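Local atomic coordinates of uncharacterized protein (Bacteroides caccae, PDB entry 3NO2), a protein that is of unknown function but folds as a six-bladed beta-propeller, with a citrate molecule, probably from the crystallisation liquor, held by a loop between two blades. Residues E103-M106 and K107-L111; I19-K22 and D23-E26; R122-A125 and Q126-I130. All blocks are in the same frame, centred on the assembly; numbering follows the deposited sequence.

Overall arrangement
All three contacts are local, and they differ by place on the six-bladed propeller. Contacts 1 and 2 lie on the rim, their centres each about 20 Å from the centre of the chain, and turn the chain between the two outer strands of a blade; exposed turn residues stand there beside a few buried ones. In both, an asparagine OD1 accepts backbone N-H: from E109 and weakly K107 in contact 1, from T24 in contact 2. Contact 3, its centre about 12 Å from the chain centre, folds the loop between two blades. Q126, F127 and R128 are buried there, and H124 and R128 face a bound citrate, unlike the asparagine-held surface turns.

Contact 1 (E103-M106 and K107-L111); sequences EVNM and KGEVL
The amide of N105 and the carboxylate of E109 cross at a slant in the tight turn of a beta hairpin, their planes 31° apart. N105 ND2 donates to E109 OE1 at 2.9 Å, almost within its own amide plane, and arrives on the anti side of the carboxylate. The other end of the amide is approached from above: E109 N donates to N105 OD1 at 3.0 Å, standing 41° out of the amide plane. With its CG between the backbone N and the carbonyl carbon (chi1 68°), N105 folds its amide over the turn; OD1 takes the E109 bond and a weaker one from K107 N, while ND2 is left to the carboxylate. One side chain thus ties both the backbone and the side-chain end of E109.

The hairpin links strands 99-104 and 110-116, the two outer strands of a propeller blade, by a type I turn from N105 to G108 with a G1 bulge. G108 has the left-handed backbone of the bulge, and its N donates to N105 O at 3.0 Å. In the next step N105 N donates to E109 O, also at 3.0 Å, and the ladder goes on with L111 N bonded to E103 O at 2.7 Å. V104 and V110 form the non-hydrogen-bonded pair between these steps and share a face of the sheet, on which V104 also touches W69 and I71 of strand 67-72. The carboxylate of E103 leads away to Y138 and K132 of the next blade. L111 lies across the backbone, its CG 3.8 Å from N105 N. Packing is tight at the bulge, where V104 CG1 presses to 3.5 Å from G108 CA.

Contact 2 (I19-K22 and D23-E26); sequences IINK and DTKE
A beta hairpin at the rim of the propeller turns here between strands 16-21 and 26-32, and the side chains of N21 and T24 cross inside it at about a right angle. These strands belong to the blade that closes the ring, whose innermost strand, 270-274, comes from the far end of the chain. K22, D23 and T24 follow right-handed helical backbone angles and K25 a left-handed one, which brings E26 back alongside N21. The hairpin is closed by N21 N, which donates to E26 O at 2.9 Å. A weak, bent bond from K25 N to N21 O, 2.7 Å long, spans the turn within it.

Side chains add two further bonds. The amide of N21 extends over the loop with CG anti to the backbone N (chi1 175°), and OD1 receives T24 N at 3.0 Å in a nearly straight bond, the donor 56° out of the amide plane. T24 in turn makes an ST turn: its OG1, set between its own backbone N and carbonyl carbon (chi1 69°), accepts from E26 N at 3.2 Å. The same oxygen rests against the base of the amide, 3.2 Å from N21 CG.

K22 and K25 reach out on extended chains toward the neighbouring blade, where both make cation-pi contacts with W257. K22 NZ also forms a salt bridge with E248 and K25 NZ a hydrogen bond to Q258 O. E26 O takes a CA-H...O contact from I20 CA at 3.2 Å, and the methyl I20 CG2 lies 3.6 Å from that oxygen.

Contact 3 (R122-A125 and Q126-I130); sequences RPHA and QFRQI. With CIT (citric acid), chain C.
R122 O lies 3.8 Å from Q126 CG and accepts the backbone N of A125, the first bond of a single 3-10 turn. P123 follows with the second: its carbonyl O receives Q126 N at 3.0 Å. The extended Q126 side chain runs back alongside P123, and its OE1 is held by S99.

H124 meets R128 twice. Its carbonyl O is gripped end-on by both terminal nitrogens of the guanidinium, R128 NH1 and NH2, each at 2.9 Å and in the guanidinium plane; NH1 also bonds to F127 O, which further fixes the rotation of the group. Its ring, swung out with CG anti to the backbone N (chi1 -159°), has R128 NH2 over the centre of one face, 3.1 Å above it, with the two planes 37° apart.

This loop connects two blades of the propeller, from strand 110-116 at the rim to strand 131-132 near the axis, and here a citrate, probably from the crystallisation liquor, is bound. H124 NE2 donates to CIT O1 at 2.6 Å, while E78 holds ND1 from the second shell. R128 NH2 and NE both donate to CIT O7, at 2.9 and 3.2 Å, with weaker bonds from NH2 to CIT O5 and from NE to CIT O3; H234 and E38 also bind the ligand.

A125 ends the turn, its backbone bonded to A144.

Contact 1 (E103-M106 and K107-L111)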
# COMPACT_ATOMS: atom_id res chain seq x y z
N GLU A 103 4.98 14.62 -6.10
CA GLU A 103 4.21 14.19 -7.27
C GLU A 103 5.13 14.30 -8.45
O GLU A 103 5.89 15.28 -8.57
CB GLU A 103 2.93 15.03 -7.43
CG GLU A 103 2.01 14.81 -6.26
CD GLU A 103 0.68 15.48 -6.34
OE1 GLU A 103 0.28 15.91 -7.45
OE2 GLU A 103 -0.02 15.57 -5.30
N VAL A 104 5.10 13.33 -9.33
CA VAL A 104 6.14 13.14 -10.35
C VAL A 104 5.45 12.76 -11.66
O VAL A 104 4.48 11.98 -11.66
CB VAL A 104 7.13 12.02 -9.96
CG1 VAL A 104 8.25 11.82 -10.96
CG2 VAL A 104 7.71 12.32 -8.53
N ASN A 105 5.88 13.31 -12.78
CA ASN A 105 5.31 12.92 -14.06
C ASN A 105 5.98 11.68 -14.61
O ASN A 105 6.92 11.15 -13.99
CB ASN A 105 5.28 14.11 -15.07
CG ASN A 105 6.62 14.54 -15.52
OD1 ASN A 105 7.65 13.87 -15.35
ND2 ASN A 105 6.65 15.77 -16.12
N MSE A 106 5.57 11.23 -15.80
CA MSE A 106 6.11 10.00 -16.37
C MSE A 106 7.55 10.10 -16.82
O MSE A 106 8.22 9.09 -17.07
CB MSE A 106 5.26 9.52 -17.54
CG MSE A 106 3.86 9.12 -17.14
SE MSE A 106 3.77 7.75 -15.73
CE MSE A 106 3.50 8.87 -14.11
N LYS A 107 8.02 11.33 -16.94
CA LYS A 107 9.45 11.60 -17.23
C LYS A 107 10.34 11.64 -16.00
O LYS A 107 11.54 11.86 -16.11
CB LYS A 107 9.57 12.93 -17.99
CG LYS A 107 9.10 12.85 -19.42
CD LYS A 107 9.24 14.18 -20.18
CE LYS A 107 8.86 13.97 -21.65
NZ LYS A 107 8.71 15.22 -22.46
N GLY A 108 9.76 11.50 -14.81
CA GLY A 108 10.50 11.62 -13.57
C GLY A 108 10.74 13.03 -13.06
O GLY A 108 11.55 13.22 -12.15
N GLU A 109 10.03 14.01 -13.61
CA GLU A 109 10.16 15.39 -13.16
C GLU A 109 9.22 15.64 -12.00
O GLU A 109 8.08 15.19 -12.02
CB GLU A 109 9.78 16.35 -14.27
CG GLU A 109 10.72 16.24 -15.48
CD GLU A 109 10.26 17.05 -16.67
OE1 GLU A 109 9.05 17.27 -16.92
OE2 GLU A 109 11.16 17.48 -17.39
N VAL A 110 9.67 16.44 -11.03
CA VAL A 110 8.90 16.77 -9.88
C VAL A 110 7.84 17.81 -10.19
O VAL A 110 8.17 18.94 -10.65
CB VAL A 110 9.78 17.23 -8.72
CG1 VAL A 110 8.95 17.73 -7.55
CG2 VAL A 110 10.73 16.09 -8.32
N LEU A 111 6.59 17.50 -9.96
CA LEU A 111 5.43 18.37 -10.16
C LEU A 111 5.03 19.12 -8.91
O LEU A 111 4.42 20.22 -9.00
CB LEU A 111 4.21 17.56 -10.61
CG LEU A 111 4.38 16.74 -11.89
CD1 LEU A 111 3.10 15.94 -12.15
CD2 LEU A 111 4.75 17.64 -13.04

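Contact 2 (I19-K22 and D23-E26)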
# COMPACT_ATOMS: atom_id res chain seq x y z
N ILE A 19 4.16 -10.28 -11.20
CA ILE A 19 2.83 -10.19 -11.78
C ILE A 19 2.25 -11.59 -11.81
O ILE A 19 2.91 -12.55 -12.25
CB ILE A 19 2.81 -9.57 -13.19
CG1 ILE A 19 3.33 -8.13 -13.11
CG2 ILE A 19 1.37 -9.63 -13.80
CD1 ILE A 19 3.65 -7.49 -14.47
N ILE A 20 1.04 -11.72 -11.28
CA ILE A 20 0.34 -12.99 -11.13
C ILE A 20 -0.89 -12.95 -12.04
O ILE A 20 -1.65 -11.98 -12.07
CB ILE A 20 -0.05 -13.19 -9.68
CG1 ILE A 20 1.23 -13.37 -8.84
CG2 ILE A 20 -0.98 -14.42 -9.49
CD1 ILE A 20 1.04 -13.42 -7.31
N ASN A 21 -1.09 -14.04 -12.79
CA ASN A 21 -2.36 -14.27 -13.48
C ASN A 21 -3.37 -14.73 -12.44
O ASN A 21 -3.17 -15.75 -11.78
CB ASN A 21 -2.13 -15.37 -14.55
CG ASN A 21 -3.40 -15.79 -15.27
OD1 ASN A 21 -4.47 -15.91 -14.69
ND2 ASN A 21 -3.27 -16.02 -16.61
N LYS A 22 -4.36 -13.90 -12.18
CA LYS A 22 -5.30 -14.16 -11.09
C LYS A 22 -6.00 -15.53 -11.23
O LYS A 22 -6.18 -16.25 -10.25
CB LYS A 22 -6.34 -13.06 -11.01
CG LYS A 22 -7.32 -13.22 -9.86
CD LYS A 22 -8.42 -12.17 -9.84
CE LYS A 22 -9.33 -12.35 -8.66
NZ LYS A 22 -10.41 -11.33 -8.61
N ASP A 23 -6.39 -15.86 -12.44
CA ASP A 23 -7.16 -17.06 -12.71
C ASP A 23 -6.35 -18.31 -12.50
O ASP A 23 -6.83 -19.25 -11.85
CB ASP A 23 -7.67 -17.05 -14.15
CG ASP A 23 -8.79 -16.04 -14.38
OD1 ASP A 23 -9.34 -15.46 -13.42
OD2 ASP A 23 -9.14 -15.87 -15.56
N THR A 24 -5.13 -18.35 -13.02
CA THR A 24 -4.26 -19.50 -12.86
C THR A 24 -3.47 -19.52 -11.55
O THR A 24 -2.96 -20.56 -11.13
CB THR A 24 -3.30 -19.64 -14.02
OG1 THR A 24 -2.38 -18.54 -13.94
CG2 THR A 24 -4.01 -19.65 -15.40
N LYS A 25 -3.38 -18.35 -10.91
CA LYS A 25 -2.56 -18.16 -9.70
C LYS A 25 -1.07 -18.36 -9.98
O LYS A 25 -0.32 -18.65 -9.06
CB LYS A 25 -3.04 -18.97 -8.52
CG LYS A 25 -4.50 -18.81 -8.16
CD LYS A 25 -4.87 -19.54 -6.88
CE LYS A 25 -6.32 -19.55 -6.50
NZ LYS A 25 -6.52 -20.27 -5.22
N GLU A 26 -0.65 -18.19 -11.22
CA GLU A 26 0.75 -18.36 -11.61
C GLU A 26 1.47 -17.02 -11.63
O GLU A 26 0.92 -16.01 -12.07
CB GLU A 26 0.83 -19.00 -12.99
CG GLU A 26 0.33 -20.45 -13.02
CD GLU A 26 1.37 -21.50 -12.62
OE1 GLU A 26 2.51 -21.12 -12.28
OE2 GLU A 26 1.02 -22.71 -12.67

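Contact 3 (R122-A125 and Q126-I130)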
# COMPACT_ATOMS: atom_id res chain seq x y z
N ARG A 122 12.32 7.51 14.47
CA ARG A 122 12.75 6.53 13.48
C ARG A 122 11.94 6.62 12.21
O ARG A 122 10.72 6.46 12.24
CB ARG A 122 12.68 5.12 14.03
CG ARG A 122 13.51 4.15 13.16
CD ARG A 122 13.64 2.75 13.63
NE ARG A 122 14.41 2.01 12.62
CZ ARG A 122 14.15 0.80 12.22
NH1 ARG A 122 13.24 0.05 12.78
NH2 ARG A 122 14.85 0.31 11.18
N PRO A 123 12.58 6.85 11.06
CA PRO A 123 11.79 6.93 9.81
C PRO A 123 10.94 5.69 9.59
O PRO A 123 9.78 5.76 9.15
CB PRO A 123 12.87 7.12 8.74
CG PRO A 123 13.93 7.91 9.44
CD PRO A 123 13.99 7.27 10.82
N HIS A 124 11.45 4.51 9.94
CA HIS A 124 10.72 3.30 9.73
C HIS A 124 9.38 3.27 10.52
O HIS A 124 8.50 2.52 10.16
CB HIS A 124 11.56 2.07 10.17
CG HIS A 124 11.16 0.79 9.57
ND1 HIS A 124 11.18 0.56 8.21
CD2 HIS A 124 10.79 -0.39 10.13
CE1 HIS A 124 10.83 -0.69 7.97
NE2 HIS A 124 10.61 -1.30 9.12
N ALA A 125 9.29 4.01 11.62
CA ALA A 125 8.11 4.07 12.46
C ALA A 125 7.11 5.12 12.03
O ALA A 125 6.14 5.37 12.75
CB ALA A 125 8.53 4.28 13.95
N GLN A 126 7.34 5.76 10.89
CA GLN A 126 6.44 6.77 10.33
C GLN A 126 5.36 6.10 9.48
O GLN A 126 4.45 5.47 10.02
CB GLN A 126 7.20 7.87 9.60
CG GLN A 126 8.12 8.66 10.55
CD GLN A 126 9.00 9.67 9.85
OE1 GLN A 126 8.85 9.93 8.66
NE2 GLN A 126 9.96 10.25 10.60
N PHE A 127 5.43 6.19 8.15
CA PHE A 127 4.35 5.74 7.30
C PHE A 127 4.82 4.70 6.30
O PHE A 127 6.02 4.46 6.06
CB PHE A 127 3.70 6.91 6.57
CG PHE A 127 4.66 7.75 5.78
CD1 PHE A 127 5.08 7.38 4.51
CD2 PHE A 127 5.19 8.91 6.34
CE1 PHE A 127 5.97 8.22 3.79
CE2 PHE A 127 6.04 9.72 5.61
CZ PHE A 127 6.40 9.35 4.37
N ARG A 128 3.82 4.08 5.65
CA ARG A 128 4.03 3.24 4.48
C ARG A 128 3.35 3.92 3.29
O ARG A 128 4.05 4.62 2.52
CB ARG A 128 3.61 1.80 4.73
CG ARG A 128 4.44 1.15 5.82
CD ARG A 128 5.90 0.93 5.41
NE ARG A 128 6.68 0.33 6.51
CZ ARG A 128 7.26 0.98 7.49
NH1 ARG A 128 7.23 2.29 7.55
NH2 ARG A 128 7.81 0.28 8.48
N GLN A 129 2.03 3.80 3.11
CA GLN A 129 1.36 4.29 1.91
C GLN A 129 0.52 5.54 2.20
O GLN A 129 -0.60 5.45 2.71
CB GLN A 129 0.44 3.21 1.33
CG GLN A 129 1.12 1.89 1.05
CD GLN A 129 0.31 1.00 0.10
OE1 GLN A 129 -0.90 1.19 -0.08
NE2 GLN A 129 0.95 0.01 -0.51
N ILE A 130 1.05 6.69 1.84
CA ILE A 130 0.33 7.94 1.83
C ILE A 130 -0.62 7.96 0.63
O ILE A 130 -0.38 7.30 -0.38
CB ILE A 130 1.33 9.10 1.79
CG1 ILE A 130 2.11 9.17 3.11
CG2 ILE A 130 0.65 10.45 1.48
CD1 ILE A 130 3.20 10.28 3.18
C1 CIT C . 9.71 -4.92 8.57
O1 CIT C . 10.36 -3.93 8.98
O2 CIT C . 10.28 -6.06 8.62
C2 CIT C . 8.28 -4.80 8.10
C3 CIT C . 7.53 -3.49 8.39
O7 CIT C . 8.01 -2.43 7.47
C4 CIT C . 6.03 -3.62 8.17
C5 CIT C . 5.70 -3.33 6.71
O3 CIT C . 5.17 -2.28 6.35
O4 CIT C . 6.01 -4.16 5.81
C6 CIT C . 7.73 -3.11 9.85
O5 CIT C . 7.96 -1.92 10.22
O6 CIT C . 7.67 -4.03 10.76